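Local coordinates for protein terminal oxygenase component of carbazole (Janthinobacterium sp., PDB 7BUG) that forms the terminal oxygenase of carbazole 1,9a-dioxygenase, using a Rieske [2Fe-2S] cluster and an iron centre to dioxygenate carbazole at the angular and adjacent ring carbons, at residues V126-K130 with G131-I135; P31-F34 with S35-N39. All blocks are in the same frame, centred on the assembly; numbering follows the deposited sequence. Where two conformers were deposited one is given.

Contact 1 (V126-K130 with G131-I135); sequences VQEAK and GCVFI. With MXE (2-methoxyethanol), chain N; CO3 (carbonate ion), chain M.
A129 and C132 close a type I' turn in which K130, a residue with a full side chain, takes a left-handed backbone with phi at 59°. G131 follows with phi at 68°, a value that comes easily to glycine. The turn is pinned at both ends of its closing pair. A129 N reaches C132 O at 3.0 Å within the carbonyl plane, whereas C132 N meets A129 O at 2.9 Å from well above that group's plane, a consequence of the sharp bend. Two residues on, Q127 and F134 form the next hydrogen-bonded pair, and here F134 N points almost straight at Q127 O, 2.8 Å away. Between these, E128 and V133 form a non-hydrogen-bonded pair, with no bond between them, but the CA of E128 brings its hydrogen to C132 O, at a carbon–oxygen distance of 3.2 Å. Side chains alternate between faces. On one, V126 CG1 lies 3.7 Å from V133 CG1, the two valines slanting across each other, and also touches CG1 of I135. On the opposite face, the F134 ring presents its edge to the carbonyl oxygens of Q127 and A129. Q127 stretches away from the strand, CG anti to the backbone N (chi1 -173°), and its NE2 donates to the ether oxygen O2 of 2-methoxyethanol at 3.0 Å; A146 N also binds this ligand. An alanine here is likely to cost the ether oxygen its bond from the side-chain amide, leaving the ligand less firmly held. V126 N, meanwhile, holds O1 of a carbonate ion at 3.1 Å. The whole is a classic two-residue beta hairpin, set in the interior of a six-stranded antiparallel sheet.

Contact 2 (P31-F34 with S35-N39); sequences PVMF and SKEIN
S35 turns the chain away from F34 as the first residue of a short 3-10 segment. Its hydroxyl is hydrogen-bonded to the carboxylate of E128, and R57 links the same neighbourhood by a salt bridge to that carboxylate and a bond to the S35 carbonyl oxygen. K36 stands at the next step, CG brushing F34 CB at 4.2 Å before the chain leads outward. With E37 the turn closes: its N donates to F34 O at 2.9 Å, an i+3 to i bond that I38 N repeats one step on to S35 O, as in a 3-10 segment, here following an outermost strand of the antiparallel sheet. The side chain of E37 returns the grip in the other direction. CG lies anti to the carbonyl carbon (chi1 -64°) and the extended chain folds back beside F34, bringing OE1 to within 2.8 Å of F34 N in a nearly straight bond. The amide approaches the anti side of the carboxylate, 27° out of its plane. OE1 also lies 3.5 Å from M33 CB and 3.6 Å from F34 CD2, while ring and carboxylate run side by side with their planes 55° apart. Beyond them the F34 ring stacks on F297, so this corner also meets the strand 293-303 of the other sheet. I38 then turns inward, its N held by S35 O at 3.2 Å, and sets CG2 4.0 Å from SD of M33, whose side chain also packs against L46.

How the contacts relate
Contact 2 comes first along the chain, and contact 1 follows nearly ninety residues later, yet their centres lie only about 8 Å apart. The reason is the sheet: strand 28-32, an outermost strand, pairs antiparallel with strand 132-137, the second arm of the hairpin in contact 1. V133 N meets M33 O at 2.8 Å, a probable hydrogen bond at the corner the chain turns at M33, and G131 O packs at 3.6 Å against CD1 of F34. The turn thus follows the edge strand, and the hairpin supplies the next two strands inward. P31, on W285 and V287, and the F34–F297 stack pack this edge against the seven-stranded sheet, so both contacts lie where the two sheets meet.

Contact 1 (V126-K130 with G131-I135)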
loop_
_atom_site.group_PDB
_atom_site.type_symbol
_atom_site.label_atom_id
_atom_site.label_comp_id
_atom_site.label_asym_id
_atom_site.label_seq_id
_atom_site.Cartn_x
_atom_site.Cartn_y
_atom_site.Cartn_z
ATOM N N VAL A 126 -10.380 1.025 -33.256
ATOM C CA VAL A 126 -8.989 0.504 -33.338
ATOM C C VAL A 126 -8.541 0.536 -34.771
ATOM O O VAL A 126 -9.326 0.099 -35.633
ATOM C CB VAL A 126 -8.800 -0.962 -32.942
ATOM C CG1 VAL A 126 -7.403 -1.191 -32.419
ATOM C CG2 VAL A 126 -9.884 -1.527 -32.076
ATOM N N GLN A 127 -7.312 0.993 -35.002
ATOM C CA GLN A 127 -6.733 1.106 -36.369
ATOM C C GLN A 127 -5.309 0.570 -36.259
ATOM O O GLN A 127 -4.638 0.872 -35.242
ATOM C CB GLN A 127 -6.740 2.582 -36.785
ATOM C CG GLN A 127 -6.336 2.876 -38.218
ATOM C CD GLN A 127 -6.553 4.330 -38.501
ATOM O OE1 GLN A 127 -7.192 5.051 -37.714
ATOM N NE2 GLN A 127 -6.029 4.762 -39.632
ATOM N N GLU A 128 -4.817 -0.098 -37.288
ATOM C CA GLU A 128 -3.377 -0.421 -37.382
ATOM C C GLU A 128 -2.761 0.463 -38.446
ATOM O O GLU A 128 -3.386 0.627 -39.494
ATOM C CB GLU A 128 -3.204 -1.867 -37.833
ATOM C CG GLU A 128 -3.935 -2.820 -36.983
ATOM C CD GLU A 128 -3.521 -4.205 -37.361
ATOM O OE1 GLU A 128 -4.265 -4.845 -38.135
ATOM O OE2 GLU A 128 -2.468 -4.596 -36.905
ATOM N N ALA A 129 -1.625 1.074 -38.168
ATOM C CA ALA A 129 -0.874 1.866 -39.139
ATOM C C ALA A 129 0.601 1.682 -38.838
ATOM O O ALA A 129 0.972 1.746 -37.663
ATOM C CB ALA A 129 -1.257 3.291 -39.044
ATOM N N LYS A 130 1.392 1.391 -39.843
ATOM C CA LYS A 130 2.869 1.248 -39.700
ATOM C C LYS A 130 3.228 0.142 -38.694
ATOM O O LYS A 130 4.214 0.302 -37.977
ATOM C CB LYS A 130 3.479 2.602 -39.323
ATOM C CG LYS A 130 3.224 3.712 -40.325
ATOM C CD LYS A 130 3.628 3.281 -41.726
ATOM C CE LYS A 130 4.040 4.417 -42.625
ATOM N NZ LYS A 130 4.385 3.923 -43.980
ATOM N N GLY A 131 2.435 -0.926 -38.639
ATOM C CA GLY A 131 2.649 -2.051 -37.726
ATOM C C GLY A 131 2.423 -1.674 -36.278
ATOM O O GLY A 131 2.808 -2.458 -35.429
ATOM N N CYS A 132 1.710 -0.561 -36.018
ATOM C CA CYS A 132 1.359 -0.122 -34.636
ATOM C C CYS A 132 -0.149 -0.162 -34.459
ATOM O O CYS A 132 -0.908 0.246 -35.387
ATOM C CB CYS A 132 1.865 1.279 -34.347
ATOM S SG CYS A 132 3.651 1.452 -34.624
ATOM N N VAL A 133 -0.597 -0.578 -33.274
ATOM C CA VAL A 133 -2.038 -0.663 -32.965
ATOM C C VAL A 133 -2.431 0.586 -32.186
ATOM O O VAL A 133 -1.927 0.748 -31.060
ATOM C CB VAL A 133 -2.356 -1.931 -32.159
ATOM C CG1 VAL A 133 -3.811 -1.991 -31.708
ATOM C CG2 VAL A 133 -1.960 -3.180 -32.926
ATOM N N PHE A 134 -3.367 1.360 -32.746
ATOM C CA PHE A 134 -3.863 2.599 -32.100
ATOM C C PHE A 134 -5.305 2.394 -31.669
ATOM O O PHE A 134 -6.136 1.889 -32.475
ATOM C CB PHE A 134 -3.794 3.749 -33.102
ATOM C CG PHE A 134 -2.427 4.238 -33.442
ATOM C CD1 PHE A 134 -1.655 3.674 -34.450
ATOM C CD2 PHE A 134 -1.883 5.271 -32.710
ATOM C CE1 PHE A 134 -0.363 4.143 -34.699
ATOM C CE2 PHE A 134 -0.633 5.780 -33.029
ATOM C CZ PHE A 134 0.106 5.227 -34.040
ATOM N N ILE A 135 -5.633 2.799 -30.452
ATOM C CA ILE A 135 -7.019 2.805 -29.936
ATOM C C ILE A 135 -7.447 4.255 -29.766
ATOM O O ILE A 135 -6.660 5.031 -29.228
ATOM C CB ILE A 135 -7.093 2.025 -28.607
ATOM C CG1 ILE A 135 -6.707 0.569 -28.843
ATOM C CG2 ILE A 135 -8.457 2.160 -27.947
ATOM C CD1 ILE A 135 -6.624 -0.245 -27.601
HETATM O O1 MXE N . -5.092 9.725 -40.937
HETATM C C1 MXE N . -5.778 8.742 -41.691
HETATM C C2 MXE N . -7.230 8.558 -41.289
HETATM O O2 MXE N . -7.308 7.389 -40.477
HETATM C C3 MXE N . -7.991 7.315 -39.278
HETATM C C CO3 M . -13.590 0.746 -36.052
HETATM O O1 CO3 M . -12.615 0.379 -35.302
HETATM O O2 CO3 M . -14.529 1.590 -35.595
HETATM O O3 CO3 M . -13.746 0.155 -37.224
#

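Contact 2 (P31-F34 with S35-N39)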
loop_
_atom_site.group_PDB
_atom_site.type_symbol
_atom_site.label_atom_id
_atom_site.label_comp_id
_atom_site.label_asym_id
_atom_site.label_seq_id
_atom_site.Cartn_x
_atom_site.Cartn_y
_atom_site.Cartn_z
ATOM N N PRO A 31 -1.209 4.644 -29.304
ATOM C CA PRO A 31 -0.631 3.339 -29.604
ATOM C C PRO A 31 -0.479 2.495 -28.349
ATOM O O PRO A 31 -0.160 3.047 -27.307
ATOM C CB PRO A 31 0.703 3.665 -30.249
ATOM C CG PRO A 31 1.135 4.886 -29.539
ATOM C CD PRO A 31 -0.150 5.675 -29.288
ATOM N N VAL A 32 -0.752 1.198 -28.451
ATOM C CA VAL A 32 -0.704 0.344 -27.226
ATOM C C VAL A 32 0.119 -0.916 -27.448
ATOM O O VAL A 32 0.505 -1.515 -26.443
ATOM C CB VAL A 32 -2.121 -0.008 -26.779
ATOM C CG1 VAL A 32 -2.863 1.259 -26.326
ATOM C CG2 VAL A 32 -2.898 -0.725 -27.832
ATOM N N MET A 33 0.335 -1.321 -28.686
ATOM C CA MET A 33 1.103 -2.562 -28.971
ATOM C C MET A 33 1.408 -2.581 -30.462
ATOM O O MET A 33 0.951 -1.694 -31.180
ATOM C CB MET A 33 0.327 -3.819 -28.593
ATOM C CG MET A 33 -0.852 -4.084 -29.439
ATOM S SD MET A 33 -1.765 -5.560 -28.846
ATOM C CE MET A 33 -2.537 -4.887 -27.392
ATOM N N PHE A 34 2.244 -3.520 -30.873
ATOM C CA PHE A 34 2.584 -3.710 -32.308
ATOM C C PHE A 34 1.648 -4.747 -32.911
ATOM O O PHE A 34 1.138 -5.622 -32.246
ATOM C CB PHE A 34 4.060 -4.066 -32.472
ATOM C CG PHE A 34 4.974 -2.954 -32.040
ATOM C CD1 PHE A 34 5.152 -1.835 -32.832
ATOM C CD2 PHE A 34 5.576 -2.994 -30.799
ATOM C CE1 PHE A 34 5.988 -0.791 -32.426
ATOM C CE2 PHE A 34 6.414 -1.961 -30.406
ATOM C CZ PHE A 34 6.574 -0.845 -31.182
ATOM N N SER A 35 1.308 -4.529 -34.170
ATOM C CA SER A 35 0.407 -5.408 -34.942
ATOM C C SER A 35 0.835 -6.875 -34.790
ATOM O O SER A 35 -0.061 -7.748 -34.630
ATOM C CB SER A 35 0.457 -4.978 -36.367
ATOM O OG SER A 35 -0.127 -3.689 -36.539
ATOM N N LYS A 36 2.140 -7.128 -34.805
ATOM C CA LYS A 36 2.681 -8.529 -34.834
ATOM C C LYS A 36 2.452 -9.172 -33.468
ATOM O O LYS A 36 2.631 -10.365 -33.332
ATOM C CB LYS A 36 4.165 -8.507 -35.178
ATOM C CG LYS A 36 5.037 -7.846 -34.113
ATOM C CD LYS A 36 6.531 -7.820 -34.405
ATOM C CE LYS A 36 6.861 -7.676 -35.870
ATOM N NZ LYS A 36 8.328 -7.621 -36.045
ATOM N N GLU A 37 2.071 -8.395 -32.461
ATOM C CA GLU A 37 1.914 -8.937 -31.091
ATOM C C GLU A 37 0.516 -9.449 -30.861
ATOM O O GLU A 37 0.241 -9.936 -29.739
ATOM C CB GLU A 37 2.240 -7.879 -30.049
ATOM C CG GLU A 37 3.685 -7.459 -30.112
ATOM C CD GLU A 37 4.090 -6.409 -29.092
ATOM O OE1 GLU A 37 3.427 -5.333 -29.023
ATOM O OE2 GLU A 37 5.095 -6.672 -28.366
ATOM N N ILE A 38 -0.406 -9.216 -31.798
ATOM C CA ILE A 38 -1.810 -9.676 -31.648
ATOM C C ILE A 38 -2.139 -10.539 -32.871
ATOM O O ILE A 38 -2.165 -10.038 -34.006
ATOM C CB ILE A 38 -2.841 -8.572 -31.377
ATOM C CG1 ILE A 38 -4.250 -9.156 -31.450
ATOM C CG2 ILE A 38 -2.660 -7.374 -32.275
ATOM C CD1 ILE A 38 -5.194 -8.484 -30.574
ATOM N N ASN A 39 -2.252 -11.836 -32.606
ATOM C CA ASN A 39 -2.550 -12.868 -33.621
ATOM C C ASN A 39 -4.059 -13.026 -33.740
ATOM O O ASN A 39 -4.805 -12.755 -32.797
ATOM C CB ASN A 39 -1.955 -14.231 -33.257
ATOM C CG ASN A 39 -0.445 -14.315 -33.379
ATOM O OD1 ASN A 39 0.135 -13.960 -34.406
ATOM N ND2 ASN A 39 0.198 -14.828 -32.344
#